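Local structure of D-alanyl-D-alanine carboxypeptidase (Vibrio cholerae, 5TR7) at residues A34-M39 with N211-A216; M39-V44 with R92-Q97; K69-S74 with H139-P144; M77-E80 with T84-V87; A159-V164 with D198-G203. The protein probably removes the terminal D-alanine from peptidoglycan precursor peptides, as a penicillin-binding serine carboxypeptidase of the peptidase S11 family. One frame throughout, in Å; residues are numbered along the deposited sequence.

Contact 1: A34-M39 with N211-A216; sequences ASLTKM and NLVSSA
The SxxK motif of the penicillin-binding fold, here S35 to K38, runs into the first turn of helix 37-50, from which L36 and M39 rest on strand 209-218. S35 is the predicted acyl-ester nucleophile and K38 the predicted proton acceptor; K38 NZ bonds S35 OG at 2.8 Å. Across the interface V213 is the common partner. L36 CD1 lies 4.0 Å from V213 CG2 and equally far from N211 CB, so one methyl sits against both residues. M39 comes closer, its CE 3.6 Å from V213 CG2. The thioether is folded at its last torsion (chi3 -59°), which leaves both SD and CE lying against the valine. L36 and M39 are three residues apart and present one face to the strand, while K38 NZ also bonds N100 OD1. At the 3-10 turn, A34 O accepts from both T37 N and T37 OG1, the latter at 2.8 Å. The amide of N211 is turned to other partners: OD1 takes the backbone N of G229 and ND2 reaches T205 OG1. L153, L156 and L160 of helix 150-163 continue the apolar layer, with M228 of strand 221-230 beside L36 and I200 of strand 196-205 beside M39.

Contact 2: M39-V44 with R92-Q97; sequences MMTSYV and RGIIIQ
T41 and S42, consecutive on helix 37-50, meet I94 and I95 in helix 87-95, the backbones coming nearest at S42 and I95 with CA atoms 7.3 Å apart. T41 comes first. Its methyl CG2 is anti to the backbone N, which brings it against the second helix, 4.2 Å from I94 CD1, and the two side chains cross at about a right angle. The hydroxyl branch goes to a different partner, OG1 bonding to S138 O. S42 follows and touches through carbon: its CB lies 4.1 Å from both I95 CG1 and I95 CD1, alongside the end of that chain. With chi1 at 81° the serine OG sits between N and C of its own backbone and hydrogen-bonds with Y171 OH. Both polar groups are thus buried yet have partners, and the interface itself is carbon against carbon, short side chains against longer isoleucines. I94 also packs on A102, C103 and M106 of helix 100-111. Such close helix packing belongs to the helical part of the penicillin-binding fold, in which the helix bearing SxxK is buried among its neighbours; I94 is about 4 Å from K38 between side chains.

Contact 3: K69-S74 with H139-P144; sequences KNFPDS and HGLDDP
F71 presents its ring edge to the face of H139, a T-shaped pair with centroids 5.6 Å apart and planes at 75°. The atom that leads is F71 CE1, 4.1 Å from H139 NE2; it stands above the imidazole but toward the rim instead of over the ring centre. Seen from the phenyl ring, NE2 is therefore an edge neighbour close to the plane, and so is L141 CD1, which lies 4.0 Å from F71 CD1. One side of the phenyl perimeter consequently meets an imidazole face and a leucine methyl together, while N70 CB covers part of one phenyl face. L141 and F71 meet as purely apolar groups, their side chains oblique to each other.

The first torsion of H139, 44°, folds CG between the backbone N and C, and the ring is then tied back to its own chain: L141 N donates to H139 ND1 at 3.2 Å, nearly straight at 169° and close to the ring plane. This bond uses ND1 as acceptor. It also links the two residues that touch F71, fixing how the histidine ring is turned relative to the leucine.

Segment 69-74 passes from a 3-10 turn (69-70) into a loop that leads on to strand 84-86; segment 139-144, irregular throughout, lies between helices 114-127 and 150-163. N100 and V104 of helix 100-111 touch both F71 and H139, so the ring pair sits on that helix, and H139 O bonds K38 NZ at the start of helix 37-50.

Contact 4: M77-E80 with T84-V87; sequences MFVE and TVKV
V85 uses both of its methyls to meet segment 77-80: CG1 takes M77 CE at 3.9 Å, and CG2 takes V79 CG2, also at 3.9 Å. M77 is fully extended, with CG anti to the backbone N (chi1 176°) and the later torsions near 180° as well, which carries the terminal methyl as far as the valine, the two side chains running past each other in opposite directions. V79 is short and crosses V85 at a slant, methyl to methyl. The CA atoms of V79 and V85 remain 8.0 Å apart, a spacing bridged by side chains and too wide for a backbone ladder between the segments.

Around these three residues, L90 of helix 87-95 and Y178 of strand 175-178 touch each of them, while I62 reaches both valines. The loop backbone is set by D101, whose OD1 accepts from M77 N and whose OD2 accepts from F78 N and V79 N. Strand 84-86 is held in turn by backbone bonding of V85 to V60 in its two-stranded sheet. The close contacts are all methyl to methyl, so their contribution should come from shape and burial of apolar surface, with the directional bonding left to D101 and the sheet.

Contact 5: A159-V164 with D198-G203; sequences ALIRDV and DGIKTG
The helix segment 159-163 passes strand 198-203 with L160 and I200 as the nearest CA pair, at 9.1 Å, and a cis peptide bond precedes I200. That isoleucine carries the strand's side of the contact with two branches. With CG1 beside the backbone N (chi1 -47°), CG2 is left anti to N and meets L160 CD1 at 3.9 Å, the side chains crossing at a slant. The longer branch runs toward I161 instead, CD1 to CD1 at 4.3 Å, a looser approach of chain ends. Successive helix residues thus receive the two arms of one isoleucine. Y168 of helix 165-168 touches both I161 and I200.

Past I200 the chain carries K201, the predicted substrate-binding residue, whose tip turns from the helix: NZ bonds T202 O at 3.2 Å and S98 OG of the predicted active site. Two residues before I200, D198 forms a salt bridge with R222 and bonds Y168 OH. I200 and K201 both face V213 of the adjoining strand, a classic beta bulge. K201, T202 and G203 read as the KTG motif of penicillin-binding enzymes, on the edge strand of the five-stranded sheet beside the active site, with helix 150-163 packed on I200, the bulge residue before it.

In the fold
Contacts 1, 2 and 5 form the centre: contacts 1 and 2 share M39 on helix 37-50, and contact 5 lies about 8 Å from contact 1 and 9 Å from contact 2, centre to centre. Strands 196-205 and 209-218 join contact 5 to contact 1 directly, V213 O lying 2.7 Å from I200 N. Contact 2 also reaches contact 5 where Y43 OH meets D163 OD2 at 2.6 Å. Contact 3 borders the predicted catalytic residues through H139, whose side chain is about 7 Å from that of S35. Contact 4 is peripheral, its centre about 22 Å from that of contact 1, but M77 SD touches G93 CA of contact 2 at 3.8 Å.

Contact 1: A34-M39 with N211-A216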
# COMPACT_ATOMS: atom_id res chain seq x y z
N ALA A 34 1.33 9.04 -2.72
CA ALA A 34 0.18 8.79 -3.55
C ALA A 34 -0.54 7.54 -3.10
O ALA A 34 -0.74 7.30 -1.92
CB ALA A 34 0.57 8.73 -5.04
N SER A 35 -0.84 6.68 -4.04
CA SER A 35 -1.66 5.52 -3.74
C SER A 35 -0.99 4.55 -2.72
O SER A 35 -1.65 3.65 -2.18
CB SER A 35 -2.07 4.92 -5.06
OG SER A 35 -3.07 3.99 -4.93
N LEU A 36 0.29 4.76 -2.41
CA LEU A 36 0.92 3.88 -1.42
C LEU A 36 0.36 4.24 -0.04
O LEU A 36 0.45 3.44 0.89
CB LEU A 36 2.45 4.01 -1.43
CG LEU A 36 3.10 3.58 -2.71
CD1 LEU A 36 4.56 3.87 -2.51
CD2 LEU A 36 2.85 2.08 -3.04
N THR A 37 -0.26 5.43 0.04
CA THR A 37 -0.96 5.85 1.26
C THR A 37 -2.02 4.79 1.68
O THR A 37 -2.35 4.65 2.85
CB THR A 37 -1.70 7.19 0.98
OG1 THR A 37 -0.74 8.20 0.72
CG2 THR A 37 -2.56 7.63 2.15
N LYS A 38 -2.49 4.02 0.70
CA LYS A 38 -3.49 2.98 0.95
C LYS A 38 -2.97 1.90 1.84
O LYS A 38 -3.75 1.21 2.53
CB LYS A 38 -4.08 2.44 -0.30
CG LYS A 38 -4.81 3.52 -1.12
CD LYS A 38 -5.51 2.98 -2.37
CE LYS A 38 -6.30 4.06 -3.11
NZ LYS A 38 -5.44 4.99 -3.85
N MET A 39 -1.65 1.73 1.88
CA MET A 39 -1.09 0.76 2.83
C MET A 39 -1.38 1.21 4.26
O MET A 39 -1.66 0.36 5.16
CB MET A 39 0.42 0.63 2.67
CG MET A 39 0.84 -0.10 1.37
SD MET A 39 2.56 -0.47 1.37
CE MET A 39 3.44 1.03 1.54
N ASN A 211 5.81 3.62 -8.68
CA ASN A 211 6.31 3.10 -7.46
C ASN A 211 5.84 1.68 -7.15
O ASN A 211 4.74 1.32 -7.48
CB ASN A 211 5.74 3.97 -6.36
CG ASN A 211 5.99 5.43 -6.60
OD1 ASN A 211 7.05 5.82 -7.09
ND2 ASN A 211 5.01 6.24 -6.24
N LEU A 212 6.65 0.95 -6.38
CA LEU A 212 6.26 -0.32 -5.86
C LEU A 212 6.84 -0.60 -4.49
O LEU A 212 8.03 -0.43 -4.28
CB LEU A 212 6.73 -1.43 -6.80
CG LEU A 212 6.35 -2.85 -6.34
CD1 LEU A 212 4.85 -3.05 -6.09
CD2 LEU A 212 6.79 -3.84 -7.42
N VAL A 213 6.01 -1.07 -3.58
CA VAL A 213 6.46 -1.59 -2.28
C VAL A 213 6.27 -3.09 -2.44
O VAL A 213 5.14 -3.52 -2.60
CB VAL A 213 5.68 -1.07 -1.09
CG1 VAL A 213 6.22 -1.66 0.19
CG2 VAL A 213 5.88 0.38 -1.01
N SER A 214 7.34 -3.88 -2.40
CA SER A 214 7.20 -5.31 -2.57
C SER A 214 7.77 -6.08 -1.40
O SER A 214 8.51 -5.52 -0.64
CB SER A 214 7.92 -5.75 -3.86
OG SER A 214 9.29 -5.35 -3.82
N SER A 215 7.37 -7.36 -1.25
CA SER A 215 7.94 -8.23 -0.28
C SER A 215 7.98 -9.61 -0.92
O SER A 215 7.10 -9.95 -1.65
CB SER A 215 7.15 -8.26 1.05
OG SER A 215 7.82 -9.04 2.02
N ALA A 216 8.98 -10.41 -0.55
CA ALA A 216 9.14 -11.74 -1.08
C ALA A 216 9.86 -12.59 -0.12
O ALA A 216 10.56 -12.09 0.77
CB ALA A 216 9.96 -11.67 -2.41

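Contact 2: M39-V44 with R92-Q97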
# COMPACT_ATOMS: atom_id res chain seq x y z
N MET A 39 -1.65 1.73 1.88
CA MET A 39 -1.09 0.76 2.83
C MET A 39 -1.38 1.21 4.26
O MET A 39 -1.66 0.36 5.16
CB MET A 39 0.42 0.63 2.67
CG MET A 39 0.84 -0.10 1.37
SD MET A 39 2.56 -0.47 1.37
CE MET A 39 3.44 1.03 1.54
N MET A 40 -1.34 2.52 4.50
CA MET A 40 -1.57 2.99 5.88
C MET A 40 -3.05 2.82 6.20
O MET A 40 -3.43 2.44 7.29
CB MET A 40 -1.09 4.43 6.12
CG MET A 40 -1.43 4.90 7.56
SD MET A 40 -0.67 3.89 8.90
CE MET A 40 0.95 4.61 8.52
N THR A 41 -3.89 3.07 5.21
CA THR A 41 -5.34 2.93 5.40
C THR A 41 -5.69 1.49 5.74
O THR A 41 -6.45 1.22 6.69
CB THR A 41 -6.07 3.41 4.14
OG1 THR A 41 -5.87 4.83 4.02
CG2 THR A 41 -7.55 3.12 4.20
N SER A 42 -5.11 0.56 5.00
CA SER A 42 -5.39 -0.86 5.24
C SER A 42 -4.77 -1.27 6.58
O SER A 42 -5.26 -2.21 7.21
CB SER A 42 -4.89 -1.75 4.14
OG SER A 42 -3.51 -1.98 4.32
N TYR A 43 -3.68 -0.61 7.00
CA TYR A 43 -3.05 -0.96 8.26
C TYR A 43 -4.03 -0.63 9.38
O TYR A 43 -4.29 -1.47 10.27
CB TYR A 43 -1.68 -0.27 8.46
CG TYR A 43 -0.99 -0.68 9.77
CD1 TYR A 43 -1.28 -0.03 10.94
CD2 TYR A 43 -0.07 -1.74 9.83
CE1 TYR A 43 -0.74 -0.45 12.15
CE2 TYR A 43 0.51 -2.14 11.04
CZ TYR A 43 0.17 -1.50 12.20
OH TYR A 43 0.71 -1.89 13.38
N VAL A 44 -4.57 0.59 9.37
CA VAL A 44 -5.54 0.99 10.40
C VAL A 44 -6.77 0.08 10.38
O VAL A 44 -7.23 -0.42 11.42
CB VAL A 44 -5.98 2.47 10.23
CG1 VAL A 44 -6.99 2.86 11.31
CG2 VAL A 44 -4.78 3.40 10.32
N ARG A 92 -10.92 -5.21 -0.11
CA ARG A 92 -10.37 -5.66 -1.40
C ARG A 92 -10.40 -4.57 -2.43
O ARG A 92 -9.50 -4.46 -3.24
CB ARG A 92 -11.06 -6.90 -1.89
CG ARG A 92 -10.76 -8.04 -0.98
CD ARG A 92 -11.45 -9.33 -1.35
NE ARG A 92 -10.77 -10.38 -0.62
CZ ARG A 92 -10.86 -10.56 0.71
NH1 ARG A 92 -11.65 -9.82 1.47
NH2 ARG A 92 -10.17 -11.54 1.27
N GLY A 93 -11.42 -3.75 -2.42
CA GLY A 93 -11.40 -2.62 -3.37
C GLY A 93 -10.23 -1.69 -3.15
O GLY A 93 -9.57 -1.16 -4.08
N ILE A 94 -9.93 -1.49 -1.87
CA ILE A 94 -8.79 -0.67 -1.53
C ILE A 94 -7.45 -1.34 -1.95
O ILE A 94 -6.62 -0.78 -2.63
CB ILE A 94 -8.75 -0.42 -0.00
CG1 ILE A 94 -9.92 0.49 0.40
CG2 ILE A 94 -7.37 0.12 0.44
CD1 ILE A 94 -10.09 0.69 1.93
N ILE A 95 -7.27 -2.58 -1.52
CA ILE A 95 -6.03 -3.25 -1.66
C ILE A 95 -5.76 -3.75 -3.07
O ILE A 95 -4.69 -3.57 -3.58
CB ILE A 95 -5.98 -4.43 -0.66
CG1 ILE A 95 -5.84 -3.88 0.78
CG2 ILE A 95 -4.84 -5.40 -0.99
CD1 ILE A 95 -6.12 -4.94 1.86
N ILE A 96 -6.71 -4.43 -3.66
CA ILE A 96 -6.51 -5.00 -4.96
C ILE A 96 -6.77 -4.00 -6.09
O ILE A 96 -6.02 -3.96 -7.05
CB ILE A 96 -7.43 -6.22 -5.12
CG1 ILE A 96 -7.15 -7.20 -3.95
CG2 ILE A 96 -7.19 -6.90 -6.48
CD1 ILE A 96 -8.11 -8.40 -3.85
N GLN A 97 -7.84 -3.26 -5.98
CA GLN A 97 -8.25 -2.35 -7.03
C GLN A 97 -7.72 -0.96 -6.80
O GLN A 97 -7.83 -0.14 -7.68
CB GLN A 97 -9.78 -2.27 -7.10
CG GLN A 97 -10.52 -3.60 -7.16
CD GLN A 97 -12.00 -3.45 -7.36
OE1 GLN A 97 -12.61 -2.55 -6.79
NE2 GLN A 97 -12.60 -4.36 -8.17

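Contact 3: K69-S74 with H139-P144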
# COMPACT_ATOMS: atom_id res chain seq x y z
N LYS A 69 -18.39 9.67 -8.29
CA LYS A 69 -18.37 10.99 -8.91
C LYS A 69 -17.25 11.89 -8.42
O LYS A 69 -16.81 12.79 -9.16
CB LYS A 69 -19.74 11.70 -8.78
CG LYS A 69 -19.73 13.07 -9.46
CD LYS A 69 -21.05 13.74 -9.80
CE LYS A 69 -20.68 14.91 -10.72
NZ LYS A 69 -21.81 15.62 -11.36
N ASN A 70 -16.79 11.68 -7.19
CA ASN A 70 -15.70 12.51 -6.65
C ASN A 70 -14.32 12.12 -7.16
O ASN A 70 -13.36 12.88 -6.99
CB ASN A 70 -15.62 12.37 -5.14
CG ASN A 70 -16.91 12.82 -4.45
OD1 ASN A 70 -17.43 13.86 -4.77
ND2 ASN A 70 -17.39 12.05 -3.52
N PHE A 71 -14.20 10.94 -7.80
CA PHE A 71 -12.89 10.45 -8.25
C PHE A 71 -12.82 10.17 -9.74
O PHE A 71 -12.84 8.98 -10.18
CB PHE A 71 -12.55 9.20 -7.44
CG PHE A 71 -12.61 9.43 -5.96
CD1 PHE A 71 -11.57 10.07 -5.29
CD2 PHE A 71 -13.75 9.04 -5.25
CE1 PHE A 71 -11.69 10.33 -3.93
CE2 PHE A 71 -13.83 9.26 -3.89
CZ PHE A 71 -12.81 9.92 -3.23
N PRO A 72 -12.86 11.25 -10.54
CA PRO A 72 -12.77 11.06 -11.97
C PRO A 72 -11.30 10.88 -12.34
O PRO A 72 -10.42 11.46 -11.68
CB PRO A 72 -13.31 12.37 -12.50
CG PRO A 72 -12.93 13.39 -11.45
CD PRO A 72 -12.85 12.68 -10.15
N ASP A 73 -10.97 10.07 -13.31
CA ASP A 73 -9.53 9.90 -13.70
C ASP A 73 -8.67 9.03 -12.77
O ASP A 73 -7.53 8.81 -13.11
CB ASP A 73 -8.73 11.21 -13.82
CG ASP A 73 -9.48 12.33 -14.50
OD1 ASP A 73 -10.54 12.09 -15.08
OD2 ASP A 73 -9.02 13.45 -14.35
N SER A 74 -9.19 8.55 -11.63
CA SER A 74 -8.44 7.70 -10.73
C SER A 74 -9.19 6.38 -10.49
O SER A 74 -10.35 6.25 -10.72
CB SER A 74 -8.17 8.39 -9.40
OG SER A 74 -9.35 8.75 -8.76
N HIS A 139 -6.59 8.23 0.96
CA HIS A 139 -6.32 7.59 -0.36
C HIS A 139 -5.04 7.96 -1.07
O HIS A 139 -4.60 7.17 -1.93
CB HIS A 139 -7.51 7.82 -1.29
CG HIS A 139 -8.01 9.21 -1.23
ND1 HIS A 139 -7.33 10.26 -1.79
CD2 HIS A 139 -9.10 9.75 -0.64
CE1 HIS A 139 -7.99 11.38 -1.58
NE2 HIS A 139 -9.08 11.10 -0.89
N GLY A 140 -4.43 9.10 -0.74
CA GLY A 140 -3.21 9.52 -1.38
C GLY A 140 -3.24 10.66 -2.41
O GLY A 140 -2.21 11.10 -2.87
N LEU A 141 -4.40 11.20 -2.76
CA LEU A 141 -4.39 12.27 -3.78
C LEU A 141 -3.63 13.43 -3.20
O LEU A 141 -3.73 13.69 -2.01
CB LEU A 141 -5.81 12.66 -4.18
CG LEU A 141 -6.60 11.52 -4.88
CD1 LEU A 141 -8.04 11.96 -5.16
CD2 LEU A 141 -5.92 11.04 -6.18
N ASP A 142 -2.79 14.06 -4.03
CA ASP A 142 -1.93 15.18 -3.64
C ASP A 142 -2.29 16.29 -2.72
O ASP A 142 -3.30 16.93 -2.88
CB ASP A 142 -1.76 16.16 -4.82
CG ASP A 142 -0.49 15.96 -5.55
OD1 ASP A 142 0.03 14.82 -5.62
OD2 ASP A 142 -0.04 16.99 -6.06
N ASP A 143 -1.32 16.61 -1.89
CA ASP A 143 -1.49 17.63 -0.87
C ASP A 143 -0.10 18.03 -0.43
O ASP A 143 0.75 17.17 -0.28
CB ASP A 143 -2.30 17.12 0.30
CG ASP A 143 -2.60 18.21 1.31
OD1 ASP A 143 -1.67 18.89 1.78
OD2 ASP A 143 -3.79 18.33 1.70
N PRO A 144 0.16 19.34 -0.26
CA PRO A 144 1.48 19.74 0.22
C PRO A 144 1.91 19.00 1.50
O PRO A 144 3.08 18.66 1.62
CB PRO A 144 1.31 21.24 0.52
CG PRO A 144 0.19 21.68 -0.34
CD PRO A 144 -0.66 20.49 -0.68

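Contact 4: M77-E80 with T84-V87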
# COMPACT_ATOMS: atom_id res chain seq x y z
N MET A 77 -13.55 1.48 -7.04
CA MET A 77 -14.22 0.20 -6.88
C MET A 77 -15.60 0.24 -7.56
O MET A 77 -16.20 -0.79 -7.92
CB MET A 77 -14.39 -0.08 -5.40
CG MET A 77 -15.18 -1.38 -5.08
SD MET A 77 -15.09 -1.65 -3.32
CE MET A 77 -16.25 -3.03 -3.23
N PHE A 78 -16.08 1.48 -7.75
CA PHE A 78 -17.37 1.80 -8.35
C PHE A 78 -18.53 1.65 -7.40
O PHE A 78 -19.52 1.00 -7.69
CB PHE A 78 -17.60 1.14 -9.69
CG PHE A 78 -16.66 1.64 -10.73
CD1 PHE A 78 -16.86 2.88 -11.31
CD2 PHE A 78 -15.55 0.93 -11.06
CE1 PHE A 78 -15.99 3.39 -12.23
CE2 PHE A 78 -14.66 1.43 -12.01
CZ PHE A 78 -14.89 2.66 -12.60
N VAL A 79 -18.37 2.29 -6.26
CA VAL A 79 -19.34 2.23 -5.22
C VAL A 79 -20.39 3.34 -5.37
O VAL A 79 -20.05 4.46 -5.78
CB VAL A 79 -18.48 2.21 -3.93
CG1 VAL A 79 -18.94 3.11 -2.83
CG2 VAL A 79 -18.20 0.77 -3.55
N GLU A 80 -21.64 3.01 -5.08
CA GLU A 80 -22.77 3.98 -5.17
C GLU A 80 -23.39 4.50 -3.87
O GLU A 80 -23.74 3.74 -2.99
CB GLU A 80 -23.90 3.41 -5.99
CG GLU A 80 -23.50 3.10 -7.44
CD GLU A 80 -24.70 2.94 -8.35
OE1 GLU A 80 -25.54 3.86 -8.29
OE2 GLU A 80 -24.77 1.94 -9.13
N THR A 84 -25.22 -0.14 0.46
CA THR A 84 -24.29 -0.62 1.42
C THR A 84 -23.39 -1.63 0.74
O THR A 84 -23.82 -2.34 -0.21
CB THR A 84 -24.94 -1.27 2.62
OG1 THR A 84 -25.60 -2.51 2.26
CG2 THR A 84 -25.87 -0.27 3.33
N VAL A 85 -22.19 -1.75 1.28
CA VAL A 85 -21.19 -2.69 0.80
C VAL A 85 -20.56 -3.32 2.05
O VAL A 85 -20.38 -2.66 3.06
CB VAL A 85 -20.06 -1.98 0.01
CG1 VAL A 85 -19.05 -2.99 -0.50
CG2 VAL A 85 -20.62 -1.16 -1.14
N LYS A 86 -20.21 -4.60 1.97
CA LYS A 86 -19.54 -5.27 3.06
C LYS A 86 -18.10 -4.80 3.25
O LYS A 86 -17.44 -4.41 2.31
CB LYS A 86 -19.59 -6.76 2.86
CG LYS A 86 -21.07 -7.17 2.93
CD LYS A 86 -21.32 -8.63 3.08
CE LYS A 86 -20.60 -9.22 4.31
NZ LYS A 86 -20.88 -10.63 4.75
N VAL A 87 -17.65 -4.80 4.51
CA VAL A 87 -16.28 -4.43 4.89
C VAL A 87 -15.25 -5.25 4.12
O VAL A 87 -14.36 -4.68 3.56
CB VAL A 87 -16.02 -4.59 6.40
CG1 VAL A 87 -14.55 -4.60 6.74
CG2 VAL A 87 -16.72 -3.48 7.16

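Contact 5: A159-V164 with D198-G203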
# COMPACT_ATOMS: atom_id res chain seq x y z
N ALA A 159 5.42 -3.60 8.73
CA ALA A 159 4.39 -3.62 9.79
C ALA A 159 3.11 -4.30 9.36
O ALA A 159 2.42 -4.90 10.20
CB ALA A 159 4.06 -2.19 10.23
N LEU A 160 2.77 -4.16 8.08
CA LEU A 160 1.58 -4.83 7.57
C LEU A 160 1.73 -6.34 7.70
O LEU A 160 0.82 -7.04 8.14
CB LEU A 160 1.31 -4.51 6.10
CG LEU A 160 0.58 -3.25 5.70
CD1 LEU A 160 0.77 -2.98 4.19
CD2 LEU A 160 -0.87 -3.27 6.14
N ILE A 161 2.85 -6.85 7.25
CA ILE A 161 3.13 -8.30 7.33
C ILE A 161 3.26 -8.72 8.76
O ILE A 161 2.77 -9.74 9.19
CB ILE A 161 4.44 -8.54 6.65
CG1 ILE A 161 4.34 -8.17 5.17
CG2 ILE A 161 4.93 -9.96 6.91
CD1 ILE A 161 5.69 -8.12 4.46
N ARG A 162 3.90 -7.90 9.56
CA ARG A 162 4.14 -8.27 10.96
C ARG A 162 2.99 -8.20 11.89
O ARG A 162 2.86 -9.06 12.78
CB ARG A 162 5.22 -7.32 11.54
CG ARG A 162 5.70 -7.63 12.93
CD ARG A 162 5.73 -6.31 13.70
NE ARG A 162 6.69 -5.36 13.25
CZ ARG A 162 6.62 -4.03 13.35
NH1 ARG A 162 5.56 -3.32 13.72
NH2 ARG A 162 7.63 -3.35 12.92
N ASP A 163 2.21 -7.13 11.79
CA ASP A 163 1.16 -6.84 12.84
C ASP A 163 -0.24 -7.18 12.39
O ASP A 163 -1.06 -7.50 13.23
CB ASP A 163 1.16 -5.34 13.19
CG ASP A 163 2.51 -4.82 13.64
OD1 ASP A 163 3.25 -5.59 14.22
OD2 ASP A 163 2.75 -3.57 13.58
N VAL A 164 -0.52 -7.09 11.08
CA VAL A 164 -1.88 -7.41 10.54
C VAL A 164 -1.85 -8.49 9.41
O VAL A 164 -2.22 -8.22 8.24
CB VAL A 164 -2.61 -6.15 10.14
CG1 VAL A 164 -2.92 -5.30 11.43
CG2 VAL A 164 -1.82 -5.34 9.14
N ASP A 198 4.64 -11.80 -2.54
CA ASP A 198 3.28 -11.87 -2.05
C ASP A 198 2.72 -10.49 -1.62
O ASP A 198 1.73 -10.41 -0.93
CB ASP A 198 3.23 -12.95 -0.93
CG ASP A 198 4.08 -12.59 0.27
OD1 ASP A 198 4.68 -11.48 0.28
OD2 ASP A 198 4.17 -13.44 1.21
N GLY A 199 3.36 -9.41 -2.07
CA GLY A 199 2.91 -8.07 -1.82
C GLY A 199 3.87 -7.08 -2.50
O GLY A 199 4.84 -7.47 -3.11
N ILE A 200 3.66 -5.78 -2.33
CA ILE A 200 2.59 -5.25 -1.50
C ILE A 200 1.68 -4.31 -2.28
O ILE A 200 0.56 -4.64 -2.60
CB ILE A 200 3.15 -4.52 -0.27
CG1 ILE A 200 4.22 -5.37 0.41
CG2 ILE A 200 2.05 -4.11 0.69
CD1 ILE A 200 4.63 -4.85 1.80
N LYS A 201 2.16 -3.13 -2.60
CA LYS A 201 1.30 -2.15 -3.21
C LYS A 201 2.02 -1.31 -4.22
O LYS A 201 3.12 -0.87 -4.06
CB LYS A 201 0.76 -1.24 -2.10
CG LYS A 201 -0.31 -0.22 -2.51
CD LYS A 201 -1.61 -0.93 -2.73
CE LYS A 201 -2.70 0.00 -3.25
NZ LYS A 201 -2.59 0.39 -4.68
N THR A 202 1.25 -0.95 -5.18
CA THR A 202 1.70 -0.21 -6.30
C THR A 202 1.18 1.25 -6.27
O THR A 202 0.24 1.56 -5.62
CB THR A 202 1.09 -0.98 -7.46
OG1 THR A 202 1.77 -0.68 -8.65
CG2 THR A 202 -0.39 -0.74 -7.57
N GLY A 203 1.84 2.14 -6.96
CA GLY A 203 1.33 3.53 -7.07
C GLY A 203 2.09 4.37 -8.03
O GLY A 203 3.15 3.95 -8.51